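Local structure of NEQ263 (Nanoarchaeum equitans Kin4-M, 5BN4) at residues I298-Y303 against S325-N330; L343-A348 against K370-F375; E25-I30 against D45-E50. The protein probably binds ATP as a B-type subunit of the ATPase alpha/beta family, alongside a V-type ATP synthase alpha chain with which it shares an interface nucleotide site. All blocks are in the same frame, centred on the assembly; numbering follows the deposited sequence.

Contact 1: I298-Y303 against S325-N330; sequences ITEGQY and SRLAKN. With ANP (phosphoaminophosphonic acid-adenylate ester), chain C.
The nucleotide site at the boundary with the V-type ATP synthase alpha chain receives Arg-326, a residue seen to bind ADP and here ANP, which lies along the backbone of Thr-299 and Glu-300. Its aliphatic part rides over Glu-300, with CD 3.6 Å from Glu-300 CA, and an extended run from CG to NE (chi2 -179°) carries the guanidinium to the phosphates. There Arg-326 NH1 donates to ANP O3A and, at 3.1 Å, to ANP O2B; NH2 adds a weak bond to O2B. PB and a water that accepts from NH2 lie at the guanidinium's edge, in plane; the water is also within hydrogen-bonding distance of Thr-299 O. This is consistent with the arginine finger of rotary ATPases; the alpha chain grips ANP through Gly-228 N and Lys-229 N. Behind it, Arg-326 N donates to Glu-300 O (3.2 Å, 160°) from above the carbonyl plane. With an alanine here, O2B and O3A would probably lose their donors from this chain. Alongside, Leu-327 CD1 rests 3.3 Å from Glu-300 OE1, whose carboxylate is held by Lys-129 and by Asn-255 of the alpha chain. Gly-301 and Ser-325 form an antiparallel non-hydrogen-bonded pair.

Contact 2: L343-A348 against K370-F375; sequences LIKSYA and KAYLKF
Helix segments 343-348 and 370-375 cross steeply where Ser-346 meets Tyr-372 and Phe-375, their axes 8.9 Å apart at closest approach and their N-to-C directions 114° apart. The backbones come nearest at Ser-346 and Tyr-372, with 6.4 Å between the two CA atoms. A small residue sits at this point, and two aromatic rings from the other helix close on it in different ways. Phe-375 has CG anti to its backbone N (chi1 179°), which sends the ring out toward helix 343-348. Ser-346 CB then lies over one face of that ring, 3.5 Å from Phe-375 CE2, while the CA of Tyr-347 and the carbonyl O of Leu-343 lie at its edge. Apolar contacts broaden the seat: Tyr-347 CB is 4.1 Å from Phe-375 CE2, and Leu-343 CD1 approaches Phe-375 CZ at 4.4 Å.

Tyr-372 presents its edge instead. Ser-346 O lies near the ring plane, 3.2 Å from Tyr-372 CD1, and Ser-346 CB is 3.7 Å from Tyr-372 CE1. The hydroxyl of Ser-346 turns back within its own helix, to the carbonyl of Ile-342. On the exposed side Lys-345, its chain bent at chi2 (101°), brings NZ to Tyr-372 OH in a weak 3.3 Å hydrogen bond, also near the plane of the ring. It is the one side-chain hydrogen bond across the two segments.

Both helices belong to the helical C-terminal part of the protein. Further along the crossing, Tyr-347 packs on Ala-376 and Val-379 of helix 369-384, and its hydroxyl is hydrogen-bonded to Glu-380. Phe-375 also touches Ile-404 and Leu-405, which places its ring at the meeting of helices 334-356, 369-384 and 394-407.

Contact 3: E25-I30 against D45-E50; sequences EETKAI and DYYTGE
Tyr-47 runs past Thr-27 and ends beside the side chain of Glu-25, meeting segment 25-30 along most of its length. Its CB stands 3.9 Å from Thr-27 CG2. A chi1 of -177° swings the ring away from the backbone N and across the gap between the segments, and the same methyl stays close to it: Thr-27 CG2 is 3.6 Å from Tyr-47 CD1, its nearest ring atom. The methyl comes at the ring obliquely. One step further out, CE1 passes loosely by the backbone N of Glu-26. At the tip, Tyr-47 OH lies 3.7 Å from Glu-25 CG, and the carboxylate of Glu-25 is turned almost square to the ring, the two planes 87° apart. The hydroxyl proton of Tyr-47 OH goes to Glu-50 O at 3.2 Å, from above that carbonyl's plane, while Gly-49 N sits 3.6 Å above the ring plane, over the ring centre. The loop thus curls round its own tyrosine, and the bond to Glu-50 limits how the hydroxyl can turn.

All this happens at one end of the six-stranded antiparallel sheet of the N-terminal domain. Strands 28-34 and 38-43 form a hairpin, and the loop that leaves strand 38-43 folds back past the residues leading into strand 28-34. Beside the entrance to the hairpin, Lys-28 keeps backbone bonds to Phe-44, and Leu-24 packs against Tyr-47.

Thr-27 has a second, polar branch. Its OG1, set anti to the backbone N (chi1 -171°), donates to Asp-45 OD1 at 2.6 Å and meets that oxygen nearly end-on to its C-O bond, as the two side chains pass in opposite directions.

Overall arrangement
The three contacts follow one another along an elongated chain: contact 3 closes first, then contact 1, then contact 2. The centres of contacts 2 and 3 each lie about 31 Å from the chain's centre, on opposite sides of it, and are about 60 Å apart. Contact 1, its centre about 13 Å from that of the chain, is buried and largely polar, built on backbone carbonyls and the bound phosphates. Contact 2 is also buried, but between two helices, with aromatic rings doing most of the work. Contact 3 is partly exposed and joins the residues leading into strand 28-34 to the loop leaving strand 38-43, at the strand ends. Helix 328-331 of contact 1 is followed in the chain by helix 334-356 of contact 2.

Contact 1: I298-Y303 against S325-N330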
# COMPACT_ATOMS: atom_id res chain seq x y z
N ILE B 298 -24.52 -4.25 -1.93
CA ILE B 298 -25.82 -3.98 -1.32
C ILE B 298 -26.93 -3.79 -2.35
O ILE B 298 -27.98 -4.44 -2.26
CB ILE B 298 -25.77 -2.76 -0.38
CG1 ILE B 298 -24.65 -2.93 0.65
CG2 ILE B 298 -27.10 -2.57 0.32
CD1 ILE B 298 -24.44 -1.73 1.54
N THR B 299 -26.72 -2.91 -3.32
CA THR B 299 -27.73 -2.67 -4.35
C THR B 299 -27.99 -3.92 -5.17
O THR B 299 -27.15 -4.82 -5.25
CB THR B 299 -27.36 -1.51 -5.29
OG1 THR B 299 -26.15 -1.83 -6.00
CG2 THR B 299 -27.17 -0.22 -4.52
N GLU B 300 -29.17 -3.97 -5.80
CA GLU B 300 -29.55 -5.12 -6.60
C GLU B 300 -29.14 -4.92 -8.05
O GLU B 300 -29.95 -5.07 -8.97
CB GLU B 300 -31.05 -5.38 -6.48
CG GLU B 300 -31.46 -5.86 -5.10
CD GLU B 300 -32.94 -5.69 -4.83
OE1 GLU B 300 -33.58 -4.85 -5.50
OE2 GLU B 300 -33.46 -6.38 -3.93
N GLY B 301 -27.87 -4.57 -8.24
CA GLY B 301 -27.33 -4.31 -9.56
C GLY B 301 -26.76 -2.92 -9.66
O GLY B 301 -26.80 -2.15 -8.69
N GLN B 302 -26.22 -2.58 -10.82
CA GLN B 302 -25.68 -1.24 -11.05
C GLN B 302 -25.51 -0.94 -12.54
O GLN B 302 -25.25 -1.84 -13.34
CB GLN B 302 -24.34 -1.06 -10.32
CG GLN B 302 -23.17 -1.83 -10.92
CD GLN B 302 -23.21 -3.31 -10.60
OE1 GLN B 302 -23.81 -3.73 -9.61
NE2 GLN B 302 -22.58 -4.11 -11.45
N TYR B 303 -25.69 0.32 -12.90
CA TYR B 303 -25.43 0.77 -14.26
C TYR B 303 -24.09 1.49 -14.28
O TYR B 303 -23.95 2.58 -13.72
CB TYR B 303 -26.54 1.71 -14.75
CG TYR B 303 -27.91 1.08 -14.76
CD1 TYR B 303 -28.22 0.04 -15.62
CD2 TYR B 303 -28.91 1.55 -13.92
CE1 TYR B 303 -29.48 -0.54 -15.64
CE2 TYR B 303 -30.18 0.99 -13.93
CZ TYR B 303 -30.45 -0.05 -14.79
OH TYR B 303 -31.71 -0.62 -14.80
N SER B 325 -28.45 -6.10 -13.58
CA SER B 325 -29.71 -5.98 -12.86
C SER B 325 -30.06 -7.35 -12.30
O SER B 325 -30.43 -8.26 -13.04
CB SER B 325 -30.82 -5.48 -13.78
OG SER B 325 -32.04 -5.32 -13.07
N ARG B 326 -29.92 -7.50 -10.99
CA ARG B 326 -30.07 -8.81 -10.35
C ARG B 326 -31.48 -9.37 -10.50
O ARG B 326 -31.66 -10.56 -10.76
CB ARG B 326 -29.69 -8.74 -8.87
CG ARG B 326 -28.24 -8.34 -8.62
CD ARG B 326 -27.94 -8.32 -7.14
NE ARG B 326 -26.61 -7.79 -6.85
CZ ARG B 326 -25.53 -8.54 -6.63
NH1 ARG B 326 -25.63 -9.86 -6.67
NH2 ARG B 326 -24.36 -7.97 -6.37
N LEU B 327 -32.49 -8.51 -10.33
CA LEU B 327 -33.87 -8.97 -10.35
C LEU B 327 -34.47 -8.95 -11.75
O LEU B 327 -35.65 -9.24 -11.93
CB LEU B 327 -34.72 -8.12 -9.40
CG LEU B 327 -34.19 -7.97 -7.97
CD1 LEU B 327 -35.20 -7.26 -7.08
CD2 LEU B 327 -33.82 -9.33 -7.38
N ALA B 328 -33.64 -8.63 -12.74
CA ALA B 328 -34.08 -8.51 -14.14
C ALA B 328 -34.84 -9.72 -14.65
O ALA B 328 -35.88 -9.59 -15.30
CB ALA B 328 -32.89 -8.22 -15.04
N LYS B 329 -34.33 -10.91 -14.35
CA LYS B 329 -34.93 -12.16 -14.81
C LYS B 329 -36.40 -12.30 -14.41
O LYS B 329 -37.19 -12.91 -15.12
CB LYS B 329 -34.11 -13.36 -14.32
CG LYS B 329 -34.61 -14.71 -14.82
CD LYS B 329 -35.44 -15.44 -13.76
CE LYS B 329 -36.34 -16.48 -14.39
NZ LYS B 329 -35.60 -17.38 -15.33
N ASN B 330 -36.76 -11.72 -13.26
CA ASN B 330 -38.11 -11.83 -12.72
C ASN B 330 -39.20 -11.23 -13.61
O ASN B 330 -40.32 -11.72 -13.64
CB ASN B 330 -38.19 -11.19 -11.34
CG ASN B 330 -37.28 -11.85 -10.34
OD1 ASN B 330 -36.83 -12.98 -10.55
ND2 ASN B 330 -37.00 -11.16 -9.23
PG ANP C . -24.73 -11.98 -3.27
O1G ANP C . -26.18 -11.73 -3.79
O2G ANP C . -24.78 -12.74 -1.87
O3G ANP C . -23.99 -10.65 -3.05
PB ANP C . -23.17 -12.30 -5.59
O1B ANP C . -21.78 -12.99 -5.75
O2B ANP C . -22.93 -10.78 -5.39
N3B ANP C . -23.95 -13.01 -4.29
PA ANP C . -25.42 -13.19 -6.97
O1A ANP C . -25.33 -14.54 -6.23
O2A ANP C . -26.49 -12.30 -6.26
O3A ANP C . -23.95 -12.54 -6.89
O5' ANP C . -25.75 -13.39 -8.49
C5' ANP C . -25.36 -12.37 -9.41
C4' ANP C . -25.90 -12.70 -10.78
O4' ANP C . -25.37 -13.88 -11.25
C3' ANP C . -27.42 -12.83 -10.74
O3' ANP C . -28.03 -11.79 -11.35
C2' ANP C . -27.73 -14.09 -11.45
O2' ANP C . -28.62 -13.94 -12.51
C1' ANP C . -26.39 -14.58 -11.93
N9 ANP C . -26.20 -16.02 -11.77
C8 ANP C . -25.48 -16.62 -10.81
N7 ANP C . -25.53 -17.93 -10.97
C5 ANP C . -26.27 -18.22 -12.04
C6 ANP C . -26.65 -19.40 -12.67
N6 ANP C . -26.21 -20.66 -12.14
N1 ANP C . -27.43 -19.35 -13.76
C2 ANP C . -27.86 -18.17 -14.28
N3 ANP C . -27.50 -17.00 -13.69
C4 ANP C . -26.72 -17.00 -12.57
O HOH W 1 -24.71 -5.21 -7.04

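Contact 2: L343-A348 against K370-F375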
# COMPACT_ATOMS: atom_id res chain seq x y z
N LEU B 343 -27.72 -10.46 -26.99
CA LEU B 343 -27.07 -9.16 -26.93
C LEU B 343 -25.78 -9.22 -26.12
O LEU B 343 -24.74 -8.73 -26.57
CB LEU B 343 -28.01 -8.11 -26.32
CG LEU B 343 -27.38 -6.77 -25.92
CD1 LEU B 343 -26.80 -6.05 -27.14
CD2 LEU B 343 -28.39 -5.89 -25.20
N ILE B 344 -25.85 -9.81 -24.94
CA ILE B 344 -24.70 -9.87 -24.04
C ILE B 344 -23.57 -10.73 -24.58
O ILE B 344 -22.43 -10.28 -24.67
CB ILE B 344 -25.11 -10.37 -22.64
CG1 ILE B 344 -26.04 -9.36 -21.96
CG2 ILE B 344 -23.88 -10.61 -21.78
CD1 ILE B 344 -25.45 -7.97 -21.84
N LYS B 345 -23.88 -11.97 -24.95
CA LYS B 345 -22.85 -12.92 -25.38
C LYS B 345 -22.18 -12.53 -26.70
O LYS B 345 -21.00 -12.80 -26.91
CB LYS B 345 -23.40 -14.35 -25.44
CG LYS B 345 -24.32 -14.64 -26.62
CD LYS B 345 -23.58 -15.39 -27.72
CE LYS B 345 -24.52 -15.76 -28.86
NZ LYS B 345 -23.80 -16.46 -29.96
N SER B 346 -22.94 -11.89 -27.59
CA SER B 346 -22.40 -11.50 -28.88
C SER B 346 -21.56 -10.23 -28.77
O SER B 346 -20.53 -10.10 -29.44
CB SER B 346 -23.52 -11.30 -29.90
OG SER B 346 -24.37 -12.43 -29.95
N TYR B 347 -22.00 -9.31 -27.93
CA TYR B 347 -21.25 -8.08 -27.68
C TYR B 347 -19.94 -8.40 -26.96
O TYR B 347 -18.90 -7.84 -27.27
CB TYR B 347 -22.08 -7.09 -26.86
CG TYR B 347 -21.39 -5.79 -26.56
CD1 TYR B 347 -21.12 -4.87 -27.57
CD2 TYR B 347 -21.02 -5.45 -25.26
CE1 TYR B 347 -20.49 -3.67 -27.30
CE2 TYR B 347 -20.39 -4.25 -24.98
CZ TYR B 347 -20.13 -3.37 -26.00
OH TYR B 347 -19.50 -2.17 -25.73
N ALA B 348 -20.02 -9.32 -26.00
CA ALA B 348 -18.84 -9.78 -25.28
C ALA B 348 -17.85 -10.44 -26.23
O ALA B 348 -16.65 -10.19 -26.16
CB ALA B 348 -19.23 -10.74 -24.17
N LYS B 370 -14.86 -10.94 -37.41
CA LYS B 370 -15.11 -9.61 -37.95
C LYS B 370 -16.61 -9.34 -37.94
O LYS B 370 -17.05 -8.19 -38.03
CB LYS B 370 -14.54 -9.45 -39.36
CG LYS B 370 -15.28 -10.25 -40.42
CD LYS B 370 -15.03 -9.66 -41.80
CE LYS B 370 -15.54 -8.23 -41.89
NZ LYS B 370 -15.30 -7.62 -43.22
N ALA B 371 -17.39 -10.41 -37.84
CA ALA B 371 -18.84 -10.31 -37.73
C ALA B 371 -19.21 -9.80 -36.34
O ALA B 371 -20.00 -8.87 -36.21
CB ALA B 371 -19.49 -11.65 -38.01
N TYR B 372 -18.64 -10.43 -35.32
CA TYR B 372 -18.86 -10.00 -33.94
C TYR B 372 -18.23 -8.63 -33.69
O TYR B 372 -18.72 -7.86 -32.87
CB TYR B 372 -18.31 -11.04 -32.96
CG TYR B 372 -19.21 -12.24 -32.79
CD1 TYR B 372 -20.25 -12.23 -31.87
CD2 TYR B 372 -19.02 -13.38 -33.55
CE1 TYR B 372 -21.07 -13.33 -31.71
CE2 TYR B 372 -19.84 -14.49 -33.40
CZ TYR B 372 -20.86 -14.45 -32.48
OH TYR B 372 -21.69 -15.54 -32.32
N LEU B 373 -17.15 -8.35 -34.40
CA LEU B 373 -16.50 -7.04 -34.33
C LEU B 373 -17.43 -5.97 -34.88
O LEU B 373 -17.58 -4.90 -34.29
CB LEU B 373 -15.20 -7.05 -35.13
CG LEU B 373 -14.37 -5.77 -35.09
CD1 LEU B 373 -13.70 -5.59 -33.74
CD2 LEU B 373 -13.35 -5.75 -36.22
N LYS B 374 -18.06 -6.27 -36.01
CA LYS B 374 -19.04 -5.36 -36.61
C LYS B 374 -20.23 -5.21 -35.68
O LYS B 374 -20.79 -4.12 -35.54
CB LYS B 374 -19.49 -5.89 -37.97
CG LYS B 374 -20.60 -5.07 -38.64
CD LYS B 374 -20.04 -3.90 -39.45
CE LYS B 374 -19.90 -2.63 -38.62
NZ LYS B 374 -19.34 -1.50 -39.42
N PHE B 375 -20.62 -6.31 -35.05
CA PHE B 375 -21.76 -6.31 -34.14
C PHE B 375 -21.53 -5.37 -32.96
O PHE B 375 -22.38 -4.55 -32.64
CB PHE B 375 -22.03 -7.73 -33.63
CG PHE B 375 -23.17 -7.82 -32.65
CD1 PHE B 375 -24.48 -7.88 -33.11
CD2 PHE B 375 -22.94 -7.83 -31.29
CE1 PHE B 375 -25.53 -7.95 -32.22
CE2 PHE B 375 -23.99 -7.90 -30.39
CZ PHE B 375 -25.28 -7.96 -30.86

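Contact 3: E25-I30 against D45-E50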
# COMPACT_ATOMS: atom_id res chain seq x y z
N GLU B 25 -29.99 28.85 20.97
CA GLU B 25 -30.74 30.07 20.70
C GLU B 25 -31.49 29.97 19.38
O GLU B 25 -32.72 29.97 19.35
CB GLU B 25 -29.81 31.29 20.71
CG GLU B 25 -29.23 31.61 22.07
CD GLU B 25 -28.51 32.95 22.11
OE1 GLU B 25 -28.88 33.79 22.96
OE2 GLU B 25 -27.59 33.16 21.30
N GLU B 26 -30.74 29.87 18.28
CA GLU B 26 -31.33 29.76 16.96
C GLU B 26 -31.30 28.33 16.43
O GLU B 26 -32.31 27.82 15.94
CB GLU B 26 -30.63 30.71 15.97
CG GLU B 26 -30.58 30.21 14.52
CD GLU B 26 -31.89 30.39 13.76
OE1 GLU B 26 -32.97 30.16 14.35
OE2 GLU B 26 -31.83 30.75 12.57
N THR B 27 -30.15 27.69 16.54
CA THR B 27 -29.94 26.39 15.92
C THR B 27 -30.19 25.22 16.87
O THR B 27 -30.28 25.40 18.09
CB THR B 27 -28.52 26.26 15.34
OG1 THR B 27 -28.43 25.06 14.57
CG2 THR B 27 -27.49 26.23 16.45
N LYS B 28 -30.29 24.02 16.30
CA LYS B 28 -30.43 22.80 17.07
C LYS B 28 -29.14 22.00 17.00
O LYS B 28 -28.16 22.44 16.41
CB LYS B 28 -31.60 21.97 16.54
CG LYS B 28 -32.93 22.70 16.49
CD LYS B 28 -34.02 21.81 15.91
CE LYS B 28 -35.34 22.55 15.80
NZ LYS B 28 -36.40 21.69 15.19
N ALA B 29 -29.16 20.80 17.59
CA ALA B 29 -27.98 19.94 17.58
C ALA B 29 -28.36 18.49 17.85
O ALA B 29 -29.38 18.21 18.48
CB ALA B 29 -26.96 20.42 18.59
N ILE B 30 -27.53 17.57 17.37
CA ILE B 30 -27.76 16.15 17.60
C ILE B 30 -26.63 15.55 18.43
O ILE B 30 -25.46 15.65 18.06
CB ILE B 30 -27.85 15.37 16.28
CG1 ILE B 30 -28.92 15.97 15.37
CG2 ILE B 30 -28.14 13.90 16.55
CD1 ILE B 30 -30.32 15.82 15.91
N ASP B 45 -26.06 23.94 11.79
CA ASP B 45 -25.45 24.86 10.83
C ASP B 45 -24.41 25.75 11.50
O ASP B 45 -23.95 25.46 12.61
CB ASP B 45 -26.52 25.71 10.15
CG ASP B 45 -27.47 26.36 11.14
OD1 ASP B 45 -27.53 25.90 12.29
OD2 ASP B 45 -28.16 27.33 10.75
N TYR B 46 -24.04 26.83 10.82
CA TYR B 46 -23.05 27.77 11.34
C TYR B 46 -23.61 28.54 12.54
O TYR B 46 -24.58 29.27 12.42
CB TYR B 46 -22.60 28.73 10.24
CG TYR B 46 -21.68 29.83 10.72
CD1 TYR B 46 -20.44 29.53 11.29
CD2 TYR B 46 -22.03 31.16 10.59
CE1 TYR B 46 -19.60 30.54 11.73
CE2 TYR B 46 -21.20 32.18 11.02
CZ TYR B 46 -19.98 31.86 11.59
OH TYR B 46 -19.14 32.86 12.02
N TYR B 47 -22.97 28.35 13.70
CA TYR B 47 -23.42 29.00 14.93
C TYR B 47 -22.28 29.76 15.60
O TYR B 47 -21.20 29.20 15.83
CB TYR B 47 -24.02 27.97 15.88
CG TYR B 47 -24.58 28.56 17.16
CD1 TYR B 47 -25.76 29.30 17.14
CD2 TYR B 47 -23.95 28.37 18.38
CE1 TYR B 47 -26.28 29.84 18.30
CE2 TYR B 47 -24.46 28.90 19.54
CZ TYR B 47 -25.62 29.64 19.50
OH TYR B 47 -26.14 30.18 20.66
N THR B 48 -22.53 31.02 15.91
CA THR B 48 -21.50 31.90 16.46
C THR B 48 -21.65 32.08 17.98
O THR B 48 -20.65 32.23 18.69
CB THR B 48 -21.54 33.29 15.78
OG1 THR B 48 -21.55 33.13 14.36
CG2 THR B 48 -20.34 34.14 16.19
N GLY B 49 -22.89 32.06 18.46
CA GLY B 49 -23.19 32.33 19.85
C GLY B 49 -22.56 31.38 20.86
O GLY B 49 -21.86 30.43 20.49
N GLU B 50 -22.80 31.64 22.14
CA GLU B 50 -22.26 30.81 23.21
C GLU B 50 -23.16 29.61 23.49
O GLU B 50 -24.37 29.67 23.30
CB GLU B 50 -22.07 31.64 24.47